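Local coordinates for protein chitin deacetylase 1 (Bombyx mori, PDB 5ZNT) that hydrolyses the N-acetamido groups of N-acetylglucosamine residues in chitin, giving chitosan and acetate, with zinc as cofactor, at residues W120-A125 with W369-T374; G126-I131 with Q164-D169. One frame throughout, in Å; residues are numbered along the deposited sequence.

Contact 1: residues W120-A125 with W369-T374; sequences WGKEMA and WLNDPT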
ATOM      1  N   TRP A 120     -16.167  -9.588  -2.635  1.00 20.97           N
ATOM      2  CA  TRP A 120     -15.058  -8.827  -2.068  1.00 20.76           C
ATOM      3  C   TRP A 120     -14.485  -9.538  -0.854  1.00 22.34           C
ATOM      4  O   TRP A 120     -13.264  -9.559  -0.660  1.00 22.47           O
ATOM      5  CB  TRP A 120     -15.519  -7.414  -1.685  1.00 20.38           C
ATOM      6  CG  TRP A 120     -15.525  -6.493  -2.846  1.00 21.94           C
ATOM      7  CD1 TRP A 120     -16.612  -6.121  -3.611  1.00 24.79           C
ATOM      8  CD2 TRP A 120     -14.392  -5.830  -3.406  1.00 21.64           C
ATOM      9  NE1 TRP A 120     -16.214  -5.262  -4.610  1.00 24.42           N
ATOM     10  CE2 TRP A 120     -14.855  -5.078  -4.519  1.00 26.30           C
ATOM     11  CE3 TRP A 120     -13.021  -5.809  -3.090  1.00 18.92           C
ATOM     12  CZ2 TRP A 120     -14.002  -4.298  -5.297  1.00 22.92           C
ATOM     13  CZ3 TRP A 120     -12.175  -5.028  -3.861  1.00 20.10           C
ATOM     14  CH2 TRP A 120     -12.671  -4.279  -4.953  1.00 22.06           C
ATOM     15  N   GLY A 121     -15.353 -10.109  -0.017  1.00 21.04           N
ATOM     16  CA  GLY A 121     -14.885 -10.820   1.162  1.00 17.28           C
ATOM     17  C   GLY A 121     -14.078 -12.052   0.804  1.00 18.52           C
ATOM     18  O   GLY A 121     -13.001 -12.277   1.364  1.00 20.78           O
ATOM     19  N   LYS A 122     -14.560 -12.844  -0.159  1.00 20.55           N
ATOM     20  CA  LYS A 122     -13.811 -14.044  -0.543  1.00 26.19           C
ATOM     21  C   LYS A 122     -12.442 -13.682  -1.092  1.00 19.15           C
ATOM     22  O   LYS A 122     -11.455 -14.357  -0.792  1.00 20.58           O
ATOM     23  CB  LYS A 122     -14.590 -14.867  -1.563  1.00 24.94           C
ATOM     24  CG  LYS A 122     -15.829 -15.548  -0.955  1.00 28.46           C
ATOM     25  CD  LYS A 122     -16.679 -16.183  -2.048  1.00 39.34           C
ATOM     26  CE  LYS A 122     -16.794 -17.676  -1.865  1.00 46.70           C
ATOM     27  NZ  LYS A 122     -17.437 -18.306  -3.051  1.00 41.62           N
ATOM     28  N   GLU A 123     -12.365 -12.614  -1.889  1.00 17.70           N
ATOM     29  CA  GLU A 123     -11.089 -12.190  -2.465  1.00 20.47           C
ATOM     30  C   GLU A 123     -10.157 -11.625  -1.400  1.00 21.41           C
ATOM     31  O   GLU A 123      -8.979 -11.972  -1.362  1.00 18.25           O
ATOM     32  CB  GLU A 123     -11.317 -11.146  -3.563  1.00 20.14           C
ATOM     33  CG  GLU A 123     -11.906 -11.721  -4.869  1.00 19.96           C
ATOM     34  CD  GLU A 123     -10.844 -12.435  -5.700  1.00 20.68           C
ATOM     35  OE1 GLU A 123      -9.708 -12.587  -5.215  1.00 19.54           O
ATOM     36  OE2 GLU A 123     -11.129 -12.829  -6.844  1.00 21.13           O
ATOM     37  N   MET A 124     -10.659 -10.733  -0.537  1.00 18.82           N
ATOM     38  CA  MET A 124      -9.758  -9.968   0.327  1.00 17.75           C
ATOM     39  C   MET A 124      -9.623 -10.598   1.709  1.00 19.07           C
ATOM     40  O   MET A 124      -8.504 -10.783   2.200  1.00 15.91           O
ATOM     41  CB  MET A 124     -10.242  -8.506   0.430  1.00 17.55           C
ATOM     42  CG  MET A 124     -10.216  -7.780  -0.949  1.00 14.81           C
ATOM     43  SD  MET A 124      -8.582  -7.910  -1.710  1.00 19.12           S
ATOM     44  CE  MET A 124      -8.863  -6.863  -3.132  1.00 19.79           C
ATOM     45  N   ALA A 125     -10.745 -10.924   2.361  1.00 20.68           N
ATOM     46  CA  ALA A 125     -10.636 -11.630   3.635  1.00 17.76           C
ATOM     47  C   ALA A 125     -10.039 -13.019   3.434  1.00 21.27           C
ATOM     48  O   ALA A 125      -9.297 -13.502   4.294  1.00 19.81           O
ATOM     49  CB  ALA A 125     -12.000 -11.731   4.322  1.00 24.00           C
ATOM     50  N   TRP A 369      -7.486 -21.404  -2.516  1.00 15.04           N
ATOM     51  CA  TRP A 369      -8.134 -20.514  -3.476  1.00 16.09           C
ATOM     52  C   TRP A 369      -9.407 -19.964  -2.842  1.00 16.09           C
ATOM     53  O   TRP A 369      -9.639 -20.109  -1.634  1.00 16.12           O
ATOM     54  CB  TRP A 369      -8.400 -21.241  -4.810  1.00 16.73           C
ATOM     55  CG  TRP A 369      -8.504 -20.308  -6.055  1.00 17.80           C
ATOM     56  CD1 TRP A 369      -9.644 -19.988  -6.765  1.00 19.05           C
ATOM     57  CD2 TRP A 369      -7.426 -19.611  -6.701  1.00 16.86           C
ATOM     58  NE1 TRP A 369      -9.331 -19.136  -7.814  1.00 17.44           N
ATOM     59  CE2 TRP A 369      -7.981 -18.905  -7.809  1.00 17.26           C
ATOM     60  CE3 TRP A 369      -6.048 -19.516  -6.457  1.00 17.03           C
ATOM     61  CZ2 TRP A 369      -7.210 -18.097  -8.646  1.00 18.37           C
ATOM     62  CZ3 TRP A 369      -5.265 -18.724  -7.308  1.00 17.03           C
ATOM     63  CH2 TRP A 369      -5.857 -18.024  -8.397  1.00 16.57           C
ATOM     64  N   LEU A 370     -10.243 -19.325  -3.665  1.00 16.27           N
ATOM     65  CA  LEU A 370     -11.420 -18.591  -3.175  1.00 17.93           C
ATOM     66  C   LEU A 370     -12.287 -19.424  -2.236  1.00 20.76           C
ATOM     67  O   LEU A 370     -12.717 -18.942  -1.181  1.00 18.16           O
ATOM     68  CB  LEU A 370     -12.284 -18.141  -4.359  1.00 18.74           C
ATOM     69  CG  LEU A 370     -11.879 -16.913  -5.166  1.00 22.15           C
ATOM     70  CD1 LEU A 370     -12.829 -16.801  -6.373  1.00 22.80           C
ATOM     71  CD2 LEU A 370     -11.963 -15.682  -4.281  1.00 20.47           C
ATOM     72  N   ASN A 371     -12.632 -20.640  -2.636  1.00 18.59           N
ATOM     73  CA  ASN A 371     -13.556 -21.432  -1.826  1.00 15.15           C
ATOM     74  C   ASN A 371     -12.853 -22.251  -0.745  1.00 23.46           C
ATOM     75  O   ASN A 371     -13.527 -22.904   0.045  1.00 23.56           O
ATOM     76  CB  ASN A 371     -14.377 -22.369  -2.706  1.00 19.65           C
ATOM     77  CG  ASN A 371     -15.350 -21.617  -3.607  1.00 26.62           C
ATOM     78  OD1 ASN A 371     -15.743 -20.491  -3.301  1.00 27.38           O
ATOM     79  ND2 ASN A 371     -15.743 -22.236  -4.709  1.00 26.77           N
ATOM     80  N   ASP A 372     -11.524 -22.241  -0.696  1.00 16.14           N
ATOM     81  CA  ASP A 372     -10.777 -23.002   0.306  1.00 14.86           C
ATOM     82  C   ASP A 372      -9.468 -22.274   0.589  1.00 15.14           C
ATOM     83  O   ASP A 372      -8.382 -22.716   0.193  1.00 17.77           O
ATOM     84  CB  ASP A 372     -10.534 -24.432  -0.176  1.00 14.04           C
ATOM     85  CG  ASP A 372      -9.905 -25.306   0.878  1.00 21.46           C
ATOM     86  OD1 ASP A 372      -9.821 -24.879   2.055  1.00 19.41           O
ATOM     87  OD2 ASP A 372      -9.452 -26.402   0.525  1.00 21.14           O
ATOM     88  N   PRO A 373      -9.533 -21.144   1.289  1.00 18.79           N
ATOM     89  CA  PRO A 373      -8.302 -20.368   1.508  1.00 18.15           C
ATOM     90  C   PRO A 373      -7.317 -21.039   2.459  1.00 19.27           C
ATOM     91  O   PRO A 373      -6.126 -20.691   2.425  1.00 17.40           O
ATOM     92  CB  PRO A 373      -8.821 -19.022   2.062  1.00 19.17           C
ATOM     93  CG  PRO A 373     -10.192 -19.315   2.605  1.00 18.92           C
ATOM     94  CD  PRO A 373     -10.748 -20.429   1.729  1.00 16.72           C
ATOM     95  N   THR A 374      -7.755 -21.985   3.310  1.00 16.36           N
ATOM     96  CA  THR A 374      -6.785 -22.694   4.148  1.00 18.99           C
ATOM     97  C   THR A 374      -6.120 -23.842   3.414  1.00 18.52           C
ATOM     98  O   THR A 374      -5.094 -24.357   3.895  1.00 18.92           O
ATOM     99  CB  THR A 374      -7.431 -23.249   5.423  1.00 18.27           C
ATOM    100  OG1 THR A 374      -8.406 -24.229   5.073  1.00 18.27           O
ATOM    101  CG2 THR A 374      -8.106 -22.143   6.224  1.00 16.60           C
TER
HETATM  102  O   HOH W   1     -11.893 -16.856   0.339  1.00 18.20           O
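Leu370 meets helix 117-134 through one methyl group, CD2, which sits 3.7 Å from Glu123 CD and 3.9 Å from Lys122 CB. The methyl is nearly equidistant from the two carboxylate oxygens of Glu123, so it lies against the carboxylate carbon and not at either oxygen. Beside this van der Waals contact, Lys122 NZ donates a hydrogen bond of 2.8 Å to Asn371 OD1; the ammonium lies in the carbonyl plane, and the C=O...N angle of 160° makes the approach almost end-on. A bend in the lysine chain at chi3 (119°) turns the amino group to that oxygen. A water belongs to the same shell, donating to Lys122 O at 2.8 Å and to Leu370 O at 2.7 Å, and so joins the two backbones without direct contact between them. The pieces joined are a helix of the CE4 polysaccharide deacetylase domain and a type I beta turn, Trp369 to Asp372, in the loop after strand 355-359, near the C-terminal end of the chain. The turn is closed by Asp372 N to Trp369 O, 3.0 Å, and Glu349 OE1 accepts from Asn371 N. A bend at chi2 brings the Glu123 carboxylate back toward Leu370, and its OE2 is hydrogen-bonded to Thr104 OG1, next in sequence to the zinc ligand His105, whose side chain lies about 7 Å from that of Glu123.

Contact 2: residues G126-I131 with Q164-D169; sequences GMRVII and QAFLYD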
ATOM      1  N   GLY A 126     -10.351 -13.667   2.310  1.00 21.18           N
ATOM      2  CA  GLY A 126      -9.710 -14.934   1.995  1.00 18.16           C
ATOM      3  C   GLY A 126      -8.206 -14.808   1.869  1.00 19.36           C
ATOM      4  O   GLY A 126      -7.455 -15.620   2.408  1.00 17.58           O
ATOM      5  N   MET A 127      -7.739 -13.773   1.158  1.00 16.70           N
ATOM      6  CA  MET A 127      -6.299 -13.590   1.018  1.00 17.09           C
ATOM      7  C   MET A 127      -5.657 -13.323   2.374  1.00 16.42           C
ATOM      8  O   MET A 127      -4.547 -13.803   2.643  1.00 15.91           O
ATOM      9  CB  MET A 127      -5.983 -12.443   0.049  1.00 16.60           C
ATOM     10  CG  MET A 127      -4.484 -12.198  -0.163  1.00 19.21           C
ATOM     11  SD  MET A 127      -3.577 -13.712  -0.677  1.00 18.68           S
ATOM     12  CE  MET A 127      -1.872 -13.142  -0.701  1.00 15.16           C
ATOM     13  N   ARG A 128      -6.337 -12.566   3.244  1.00 15.61           N
ATOM     14  CA  ARG A 128      -5.822 -12.393   4.608  1.00 14.21           C
ATOM     15  C   ARG A 128      -5.674 -13.736   5.325  1.00 16.25           C
ATOM     16  O   ARG A 128      -4.691 -13.964   6.048  1.00 17.15           O
ATOM     17  CB  ARG A 128      -6.729 -11.452   5.412  1.00 18.54           C
ATOM     18  CG  ARG A 128      -6.252 -11.241   6.886  1.00 20.15           C
ATOM     19  CD  ARG A 128      -7.127 -10.190   7.627  1.00 19.14           C
ATOM     20  NE  ARG A 128      -8.523 -10.601   7.646  1.00 20.95           N
ATOM     21  CZ  ARG A 128      -9.526  -9.805   7.999  1.00 27.72           C
ATOM     22  NH1 ARG A 128      -9.279  -8.557   8.366  1.00 22.66           N
ATOM     23  NH2 ARG A 128     -10.773 -10.257   7.983  1.00 21.14           N
ATOM     24  N   VAL A 129      -6.639 -14.638   5.149  1.00 17.30           N
ATOM     25  CA  VAL A 129      -6.535 -15.961   5.778  1.00 16.71           C
ATOM     26  C   VAL A 129      -5.314 -16.716   5.252  1.00 16.83           C
ATOM     27  O   VAL A 129      -4.559 -17.328   6.022  1.00 17.55           O
ATOM     28  CB  VAL A 129      -7.832 -16.758   5.538  1.00 15.95           C
ATOM     29  CG1 VAL A 129      -7.609 -18.275   5.740  1.00 18.30           C
ATOM     30  CG2 VAL A 129      -8.967 -16.237   6.432  1.00 22.87           C
ATOM     31  N   ILE A 130      -5.107 -16.694   3.934  1.00 13.99           N
ATOM     32  CA  ILE A 130      -3.956 -17.378   3.345  1.00 15.71           C
ATOM     33  C   ILE A 130      -2.658 -16.861   3.942  1.00 18.77           C
ATOM     34  O   ILE A 130      -1.785 -17.638   4.368  1.00 17.70           O
ATOM     35  CB  ILE A 130      -3.968 -17.218   1.811  1.00 15.83           C
ATOM     36  CG1 ILE A 130      -5.243 -17.835   1.226  1.00 16.30           C
ATOM     37  CG2 ILE A 130      -2.711 -17.866   1.188  1.00 17.04           C
ATOM     38  CD1 ILE A 130      -5.361 -17.654  -0.303  1.00 17.17           C
ATOM     39  N   ILE A 131      -2.504 -15.535   3.983  1.00 16.08           N
ATOM     40  CA  ILE A 131      -1.269 -14.946   4.503  1.00 12.91           C
ATOM     41  C   ILE A 131      -1.064 -15.322   5.960  1.00 16.64           C
ATOM     42  O   ILE A 131       0.029 -15.757   6.355  1.00 17.86           O
ATOM     43  CB  ILE A 131      -1.286 -13.420   4.353  1.00 15.88           C
ATOM     44  CG1 ILE A 131      -1.262 -13.025   2.864  1.00 16.35           C
ATOM     45  CG2 ILE A 131      -0.092 -12.811   5.094  1.00 11.77           C
ATOM     46  CD1 ILE A 131      -1.553 -11.526   2.657  1.00 15.12           C
ATOM     47  N   GLN A 164     -15.291  -6.958   7.864  1.00 26.78           N
ATOM     48  CA  GLN A 164     -14.118  -7.816   8.032  1.00 24.06           C
ATOM     49  C   GLN A 164     -13.038  -7.183   8.892  1.00 27.67           C
ATOM     50  O   GLN A 164     -11.979  -7.793   9.083  1.00 26.92           O
ATOM     51  CB  GLN A 164     -13.547  -8.180   6.654  1.00 23.24           C
ATOM     52  CG  GLN A 164     -14.461  -9.115   5.853  1.00 22.36           C
ATOM     53  CD  GLN A 164     -14.723 -10.410   6.610  1.00 28.74           C
ATOM     54  OE1 GLN A 164     -13.823 -10.963   7.229  1.00 28.79           O
ATOM     55  NE2 GLN A 164     -15.960 -10.886   6.567  1.00 34.45           N
ATOM     56  N   ALA A 165     -13.263  -5.963   9.388  1.00 23.11           N
ATOM     57  CA  ALA A 165     -12.334  -5.306  10.302  1.00 26.81           C
ATOM     58  C   ALA A 165     -10.985  -5.043   9.637  1.00 26.84           C
ATOM     59  O   ALA A 165      -9.934  -5.130  10.270  1.00 27.18           O
ATOM     60  CB  ALA A 165     -12.158  -6.107  11.594  1.00 30.81           C
ATOM     61  N   PHE A 166     -11.009  -4.708   8.351  1.00 24.82           N
ATOM     62  CA  PHE A 166      -9.813  -4.156   7.733  1.00 22.08           C
ATOM     63  C   PHE A 166      -9.638  -2.715   8.211  1.00 26.03           C
ATOM     64  O   PHE A 166     -10.611  -2.033   8.545  1.00 26.91           O
ATOM     65  CB  PHE A 166      -9.914  -4.214   6.205  1.00 19.28           C
ATOM     66  CG  PHE A 166      -9.605  -5.584   5.618  1.00 23.07           C
ATOM     67  CD1 PHE A 166      -8.291  -6.040   5.529  1.00 21.94           C
ATOM     68  CD2 PHE A 166     -10.627  -6.414   5.174  1.00 21.19           C
ATOM     69  CE1 PHE A 166      -8.010  -7.292   4.997  1.00 19.83           C
ATOM     70  CE2 PHE A 166     -10.346  -7.671   4.631  1.00 21.45           C
ATOM     71  CZ  PHE A 166      -9.036  -8.110   4.552  1.00 16.48           C
ATOM     72  N   LEU A 167      -8.388  -2.252   8.255  1.00 22.49           N
ATOM     73  CA  LEU A 167      -8.143  -0.897   8.740  1.00 22.75           C
ATOM     74  C   LEU A 167      -8.267   0.126   7.618  1.00 23.17           C
ATOM     75  O   LEU A 167      -8.907   1.172   7.781  1.00 24.76           O
ATOM     76  CB  LEU A 167      -6.761  -0.809   9.382  1.00 23.35           C
ATOM     77  CG  LEU A 167      -6.333   0.575   9.876  1.00 23.38           C
ATOM     78  CD1 LEU A 167      -7.283   1.056  10.993  1.00 27.46           C
ATOM     79  CD2 LEU A 167      -4.868   0.532  10.330  1.00 22.32           C
ATOM     80  N   TYR A 168      -7.666  -0.147   6.467  1.00 17.84           N
ATOM     81  CA  TYR A 168      -7.647   0.872   5.440  1.00 19.48           C
ATOM     82  C   TYR A 168      -7.720   0.246   4.069  1.00 21.46           C
ATOM     83  O   TYR A 168      -7.324  -0.908   3.857  1.00 21.57           O
ATOM     84  CB  TYR A 168      -6.398   1.757   5.522  1.00 19.20           C
ATOM     85  CG  TYR A 168      -5.106   1.039   5.182  1.00 21.87           C
ATOM     86  CD1 TYR A 168      -4.634   0.992   3.870  1.00 18.27           C
ATOM     87  CD2 TYR A 168      -4.373   0.393   6.169  1.00 18.40           C
ATOM     88  CE1 TYR A 168      -3.445   0.328   3.552  1.00 18.79           C
ATOM     89  CE2 TYR A 168      -3.189  -0.284   5.861  1.00 20.76           C
ATOM     90  CZ  TYR A 168      -2.733  -0.299   4.556  1.00 18.55           C
ATOM     91  OH  TYR A 168      -1.578  -0.970   4.240  1.00 18.70           O
ATOM     92  N   ASP A 169      -8.202   1.052   3.135  1.00 19.51           N
ATOM     93  CA  ASP A 169      -8.106   0.800   1.716  1.00 18.01           C
ATOM     94  C   ASP A 169      -7.096   1.761   1.099  1.00 21.64           C
ATOM     95  O   ASP A 169      -6.929   2.894   1.563  1.00 21.17           O
ATOM     96  CB  ASP A 169      -9.468   0.985   1.054  1.00 20.90           C
ATOM     97  CG  ASP A 169      -9.385   0.920  -0.437  1.00 21.80           C
ATOM     98  OD1 ASP A 169      -9.135  -0.185  -0.959  1.00 20.07           O
ATOM     99  OD2 ASP A 169      -9.530   1.964  -1.100  1.00 21.49           O
TER
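The guanidinium of Arg128 lies flat on the ring of Phe166, the planes 12° apart, with NH1 over the ring centre. Arg128 CZ stands 4.2 Å from the centroid of the Phe166 ring and 22° off the ring normal, the geometry of a cation-pi contact as well as a stack. On the guanidinium, Phe166 CZ covers one face, displaced toward the rim, while the backbone carbonyl of Gln164 occupies the edge. That edge is gripped end-on: Arg128 NH1 and NH2 both donate to Gln164 O, at 2.9 Å and 3.0 Å, and the oxygen is almost in the guanidinium plane. NH2 approaches in the carbonyl plane on a lone pair, whereas NH1 is tilted from that plane; both bonds are bent, as expected when two donors share one oxygen. The Gln164 carbonyl lies just before Ala165, which has positive phi and is the first residue to leave helical geometry, in a Schellman motif. Arg128 of helix 117-134 thus ties this C-terminal cap, which leads into strand 168-169, to the neighbouring helix of the deacetylase domain. Its chain leaves the helix with CG anti to the backbone N (chi1 179°) and runs extended until a bend at chi3, which brings the flat group over the ring. A leucine here would probably leave Gln164 O without these two donors and deprive the Phe166 face of its stacked cation. From helix 154-163, Met160 and Met161 also touch Phe166. The side-chain amide of Gln164 is turned well out of the guanidinium plane, and its OE1, although 3.2 Å from Arg128 NH2, has too poor an angle for a hydrogen bond.

Both contacts use helix 117-134, in consecutive segments, and their centres are 10 Å apart. Contact 1 lies farther out, about 20 Å from the chain centre against 13 Å for contact 2, yet each is partly buried, with one buried residue among four that touch. Long-range closure distinguishes contact 1: its segments are 244 residues apart, and contact 2, spanning 33, is nested inside. Their chemistry also differs: a methyl, a single hydrogen bond from an ammonium to a side-chain amide oxygen and a bridging water joining a C-terminal loop, against a charged plane on an aromatic ring beside a helix end. They touch directly where Ala125 CB comes 3.5 Å from Gln164 OE1 and Met124 O lies 3.6 Å from Phe166 CZ.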